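Local coordinates for protein beta-galactosidase (Geobacillus stearothermophilus, PDB 4OIF) that probably hydrolyses terminal non-reducing beta-D-galactose residues from beta-D-galactosides, as a zinc-binding, homotrimeric member of glycoside hydrolase family 42, at residues Cys168-Ala171 with Phe172-Leu176; Thr201-Ser204 with Gln205-Ser208. All blocks are in the same frame, centred on the assembly; numbering follows the deposited sequence. Where two conformers were deposited one is given.

Contact 1 of 2, residues Cys168-Ala171 with Phe172-Leu176. With ZN (zinc ion), chain D.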
loop_
_atom_site.group_PDB
_atom_site.type_symbol
_atom_site.label_atom_id
_atom_site.label_comp_id
_atom_site.label_asym_id
_atom_site.label_seq_id
_atom_site.Cartn_x
_atom_site.Cartn_y
_atom_site.Cartn_z
ATOM N N CYS A 168 -12.715 28.556 -0.134
ATOM C CA CYS A 168 -11.622 28.322 -1.056
ATOM C C CYS A 168 -12.098 28.046 -2.489
ATOM O O CYS A 168 -11.412 28.415 -3.442
ATOM C CB CYS A 168 -10.754 27.165 -0.542
ATOM S SG CYS A 168 -9.784 27.586 0.971
ATOM N N GLN A 169 -13.250 27.398 -2.643
ATOM C CA GLN A 169 -13.797 27.144 -3.974
ATOM C C GLN A 169 -14.138 28.471 -4.624
ATOM O O GLN A 169 -13.843 28.704 -5.817
ATOM C CB GLN A 169 -15.049 26.257 -3.911
ATOM C CG GLN A 169 -14.823 24.876 -3.297
ATOM C CD GLN A 169 -13.944 23.993 -4.144
ATOM O OE1 GLN A 169 -13.885 24.144 -5.361
ATOM N NE2 GLN A 169 -13.248 23.059 -3.505
ATOM N N GLU A 170 -14.768 29.345 -3.838
ATOM C CA GLU A 170 -15.133 30.643 -4.377
ATOM C C GLU A 170 -13.889 31.460 -4.711
ATOM O O GLU A 170 -13.818 32.078 -5.781
ATOM C CB GLU A 170 -16.050 31.399 -3.419
ATOM C CG GLU A 170 -17.526 31.282 -3.806
ATOM C CD GLU A 170 -17.781 31.646 -5.279
ATOM O OE1 GLU A 170 -17.153 32.613 -5.781
ATOM O OE2 GLU A 170 -18.602 30.964 -5.940
ATOM N N ALA A 171 -12.898 31.425 -3.823
ATOM C CA ALA A 171 -11.648 32.148 -4.071
ATOM C C ALA A 171 -10.902 31.635 -5.324
ATOM O O ALA A 171 -10.301 32.420 -6.068
ATOM C CB ALA A 171 -10.742 32.072 -2.836
ATOM N N PHE A 172 -10.947 30.322 -5.540
ATOM C CA PHE A 172 -10.373 29.689 -6.729
ATOM C C PHE A 172 -11.105 30.144 -7.985
ATOM O O PHE A 172 -10.486 30.444 -9.001
ATOM C CB PHE A 172 -10.430 28.158 -6.601
ATOM C CG PHE A 172 -9.811 27.420 -7.758
ATOM C CD1 PHE A 172 -8.539 27.757 -8.220
ATOM C CD2 PHE A 172 -10.486 26.363 -8.361
ATOM C CE1 PHE A 172 -7.961 27.064 -9.281
ATOM C CE2 PHE A 172 -9.921 25.662 -9.414
ATOM C CZ PHE A 172 -8.652 26.013 -9.885
ATOM N N ARG A 173 -12.433 30.210 -7.906
ATOM C CA ARG A 173 -13.223 30.733 -9.017
ATOM C C ARG A 173 -12.867 32.179 -9.349
ATOM O O ARG A 173 -12.704 32.520 -10.525
ATOM C CB ARG A 173 -14.705 30.618 -8.720
ATOM C CG ARG A 173 -15.254 29.260 -9.052
ATOM C CD ARG A 173 -16.723 29.146 -8.717
ATOM N NE ARG A 173 -17.031 27.762 -8.408
ATOM C CZ ARG A 173 -17.361 27.330 -7.200
ATOM N NH1 ARG A 173 -17.478 28.191 -6.197
ATOM N NH2 ARG A 173 -17.599 26.040 -7.004
ATOM N N GLU A 174 -12.733 33.024 -8.327
ATOM C CA GLU A 174 -12.367 34.421 -8.573
ATOM C C GLU A 174 -10.964 34.529 -9.162
ATOM O O GLU A 174 -10.704 35.349 -10.060
ATOM C CB GLU A 174 -12.478 35.243 -7.288
ATOM C CG GLU A 174 -13.925 35.461 -6.845
ATOM C CD GLU A 174 -14.766 36.111 -7.940
ATOM O OE1 GLU A 174 -14.303 37.137 -8.500
ATOM O OE2 GLU A 174 -15.870 35.586 -8.252
ATOM N N TRP A 175 -10.075 33.669 -8.672
ATOM C CA TRP A 175 -8.713 33.577 -9.182
ATOM C C TRP A 175 -8.715 33.222 -10.668
ATOM O O TRP A 175 -7.977 33.805 -11.464
ATOM C CB TRP A 175 -7.933 32.536 -8.380
ATOM C CG TRP A 175 -6.474 32.421 -8.704
ATOM C CD1 TRP A 175 -5.442 33.099 -8.106
ATOM C CD2 TRP A 175 -5.869 31.548 -9.675
ATOM N NE1 TRP A 175 -4.243 32.697 -8.646
ATOM C CE2 TRP A 175 -4.477 31.753 -9.613
ATOM C CE3 TRP A 175 -6.371 30.620 -10.594
ATOM C CZ2 TRP A 175 -3.584 31.069 -10.435
ATOM C CZ3 TRP A 175 -5.480 29.936 -11.408
ATOM C CH2 TRP A 175 -4.101 30.169 -11.327
ATOM N N LEU A 176 -9.570 32.276 -11.037
ATOM C CA LEU A 176 -9.633 31.812 -12.413
ATOM C C LEU A 176 -10.241 32.888 -13.311
ATOM O O LEU A 176 -9.822 33.055 -14.463
ATOM C CB LEU A 176 -10.429 30.501 -12.505
ATOM C CG LEU A 176 -9.703 29.204 -12.100
ATOM C CD1 LEU A 176 -10.684 28.052 -12.060
ATOM C CD2 LEU A 176 -8.540 28.867 -13.036
HETATM ZN ZN ZN D . -10.666 26.810 2.863
#
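Glu-170 and Arg-173 meet one turn apart on the alpha-helix 166-179, whose first turns carry the last ligand of a four-cysteine zinc site in the family 42 catalytic domain. Metal binding comes first along the chain: Cys-168 SG lies 2.2 Å from the zinc ion, and Cys-123, Cys-163 and Cys-165 complete the site. The sulfur stands beside the backbone N of Cys-168 (chi1 -70°), CB and SG leading to the metal.

Backbone bonds of the i to i+4 kind then run without a break. The amide N of Phe-172 donates to Cys-168 O at 2.9 Å, and Arg-173, Glu-174 and Trp-175 donate in the same way to Gln-169, Glu-170 and Ala-171. The metal ligand thus sits in regular helix, its own carbonyl taken by Phe-172 N.

Among the ring contacts, one face of Phe-172 is covered by Leu-176 CD1, 3.6 Å above the plane and offset toward the rim. Helix 218-246 packs on these rings, with Trp-224 edge-to-face on Phe-172 and Phe-227 edge-to-face on Trp-175, whose NE1 donates to Asp-230 OD2; Leu-176 also packs on Leu-187 and Trp-191 of helix 184-191.

The charged and polar side chains come next. Gln-169, bent at chi2, donates from NE2 to His-164 O and to Ser-208 OG. Glu-174 OE2 stands 4.1 Å from Glu-170 OE1, a like-charge approach probably eased by the salt bridge from Glu-174 to Lys-177. Arg-173, its chain extended from CG to NE, leans outward and back toward the first turn, with Gln-169 O over one face of its guanidinium. Its NH1 reaches Glu-170 OE2 at 3.0 Å, a salt bridge whose hydrogen bond is weak, bent to 131°, with carboxylate and guanidinium planes 43° apart.

Contact 2 of 2, residues Thr201-Ser204 with Gln205-Ser208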
loop_
_atom_site.group_PDB
_atom_site.type_symbol
_atom_site.label_atom_id
_atom_site.label_comp_id
_atom_site.label_asym_id
_atom_site.label_seq_id
_atom_site.Cartn_x
_atom_site.Cartn_y
_atom_site.Cartn_z
ATOM N N THR A 201 -19.867 25.412 -18.639
ATOM C CA THR A 201 -20.753 26.414 -19.218
ATOM C C THR A 201 -21.158 27.477 -18.199
ATOM O O THR A 201 -21.926 28.383 -18.509
ATOM C CB THR A 201 -22.010 25.759 -19.836
ATOM O OG1 THR A 201 -22.524 24.752 -18.956
ATOM C CG2 THR A 201 -21.659 25.121 -21.170
ATOM N N ASP A 202 -20.621 27.378 -16.988
ATOM C CA ASP A 202 -20.808 28.421 -15.980
ATOM C C ASP A 202 -19.706 28.301 -14.944
ATOM O O ASP A 202 -19.360 27.188 -14.538
ATOM C CB ASP A 202 -22.182 28.312 -15.304
ATOM C CG ASP A 202 -22.522 29.536 -14.453
ATOM O OD1 ASP A 202 -22.131 29.596 -13.261
ATOM O OD2 ASP A 202 -23.188 30.444 -14.988
ATOM N N TRP A 203 -19.169 29.439 -14.512
ATOM C CA TRP A 203 -18.094 29.472 -13.522
ATOM C C TRP A 203 -18.425 28.729 -12.227
ATOM O O TRP A 203 -17.534 28.223 -11.558
ATOM C CB TRP A 203 -17.733 30.915 -13.178
ATOM C CG TRP A 203 -17.126 31.662 -14.302
ATOM C CD1 TRP A 203 -17.756 32.533 -15.143
ATOM C CD2 TRP A 203 -15.759 31.605 -14.729
ATOM N NE1 TRP A 203 -16.863 33.031 -16.061
ATOM C CE2 TRP A 203 -15.632 32.479 -15.832
ATOM C CE3 TRP A 203 -14.633 30.906 -14.288
ATOM C CZ2 TRP A 203 -14.423 32.670 -16.499
ATOM C CZ3 TRP A 203 -13.427 31.096 -14.955
ATOM C CH2 TRP A 203 -13.334 31.971 -16.045
ATOM N N SER A 204 -19.703 28.668 -11.875
ATOM C CA SER A 204 -20.121 27.958 -10.676
ATOM C C SER A 204 -19.882 26.452 -10.767
ATOM O O SER A 204 -19.920 25.760 -9.756
ATOM C CB SER A 204 -21.602 28.212 -10.401
ATOM O OG SER A 204 -22.406 27.665 -11.429
ATOM N N GLN A 205 -19.650 25.942 -11.971
ATOM C CA GLN A 205 -19.449 24.505 -12.135
ATOM C C GLN A 205 -18.032 24.095 -11.784
ATOM O O GLN A 205 -17.796 22.976 -11.357
ATOM C CB GLN A 205 -19.770 24.065 -13.563
ATOM C CG GLN A 205 -21.250 24.087 -13.917
ATOM C CD GLN A 205 -21.462 24.224 -15.404
ATOM O OE1 GLN A 205 -20.503 24.214 -16.177
ATOM N NE2 GLN A 205 -22.714 24.365 -15.818
ATOM N N ILE A 206 -17.088 25.005 -11.955
ATOM C CA ILE A 206 -15.693 24.683 -11.705
ATOM C C ILE A 206 -15.383 24.527 -10.215
ATOM O O ILE A 206 -15.583 25.448 -9.435
ATOM C CB ILE A 206 -14.776 25.759 -12.295
ATOM C CG1 ILE A 206 -15.024 25.869 -13.802
ATOM C CG2 ILE A 206 -13.322 25.437 -11.972
ATOM C CD1 ILE A 206 -14.405 27.091 -14.461
ATOM N N GLU A 207 -14.923 23.350 -9.813
ATOM C CA GLU A 207 -14.456 23.150 -8.447
ATOM C C GLU A 207 -13.038 22.594 -8.474
ATOM O O GLU A 207 -12.566 22.131 -9.512
ATOM C CB GLU A 207 -15.409 22.231 -7.653
ATOM C CG GLU A 207 -16.167 21.181 -8.474
ATOM C CD GLU A 207 -17.443 20.673 -7.783
ATOM O OE1 GLU A 207 -17.906 19.556 -8.107
ATOM O OE2 GLU A 207 -17.991 21.397 -6.926
ATOM N N SER A 208 -12.362 22.655 -7.336
ATOM C CA SER A 208 -11.006 22.127 -7.227
ATOM C C SER A 208 -10.990 20.634 -7.543
ATOM O O SER A 208 -12.001 19.951 -7.374
ATOM C CB SER A 208 -10.458 22.369 -5.831
ATOM O OG SER A 208 -11.232 21.655 -4.888
#
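Gln-205 folds back over Thr-201 and Asp-202 in the loop between helices 184-191 and 218-246, closing a type I beta turn, Asp-202 to Gln-205, which also holds an Asx turn at Asp-202. Its backbone N donates to Asp-202 O at 2.9 Å. The side chain, extended beyond CG (chi2 156°), carries the amide to the start of the turn. There OE1 accepts from Thr-201 N at 2.8 Å and, weakly, from Asp-202 N, while NE2 donates to Thr-201 OG1 at 3.2 Å, nearly in its own amide plane. Bonded through both OE1 and NE2, the amide is probably held in one orientation, since OE1 takes backbone N-H groups. Asp-202 OD1 closes the Asx turn by accepting from Ser-204 N at 2.9 Å, and Ser-204 OG donates to the same oxygen from the opposite face of the carboxylate. Ser-204 OG is also hydrogen-bonded to NE2 of Gln-99 of a neighbouring subunit.

Ile-206 follows, its N donating to Trp-203 O at 3.3 Å from well above the carbonyl plane. Its side chain lies alongside that of Trp-203, pointing the same way, and CD1 touches the six-membered ring at CE3, 3.8 Å away. Glu-207 and Ser-208 carry the chain on past Arg-111, which donates to Ser-208 O. Trp-203 and Ile-206 together pack on Leu-176 of helix 166-179 and on Leu-184 and Leu-187 of helix 184-191.

How the contacts relate
Following the chain, contact 1 comes first, within successive turns of helix 166-179 and enclosing no loop. Helix 184-191 intervenes before contact 2 closes its turn in the segment leading to helix 218-246. The two are in series, neither nested nor crossed, with centres about 10 Å apart. They touch directly, Gln-169 OE1 packing 3.3 Å from Glu-207 CA and Arg-173 CD 3.1 Å from Trp-203 O. Separately, Arg-173 NE makes a weak hydrogen bond to Ile-206 O. Together they tie the zinc-bearing helix, itself set against helix 218-246, to a loop that reaches a neighbouring subunit of the trimer.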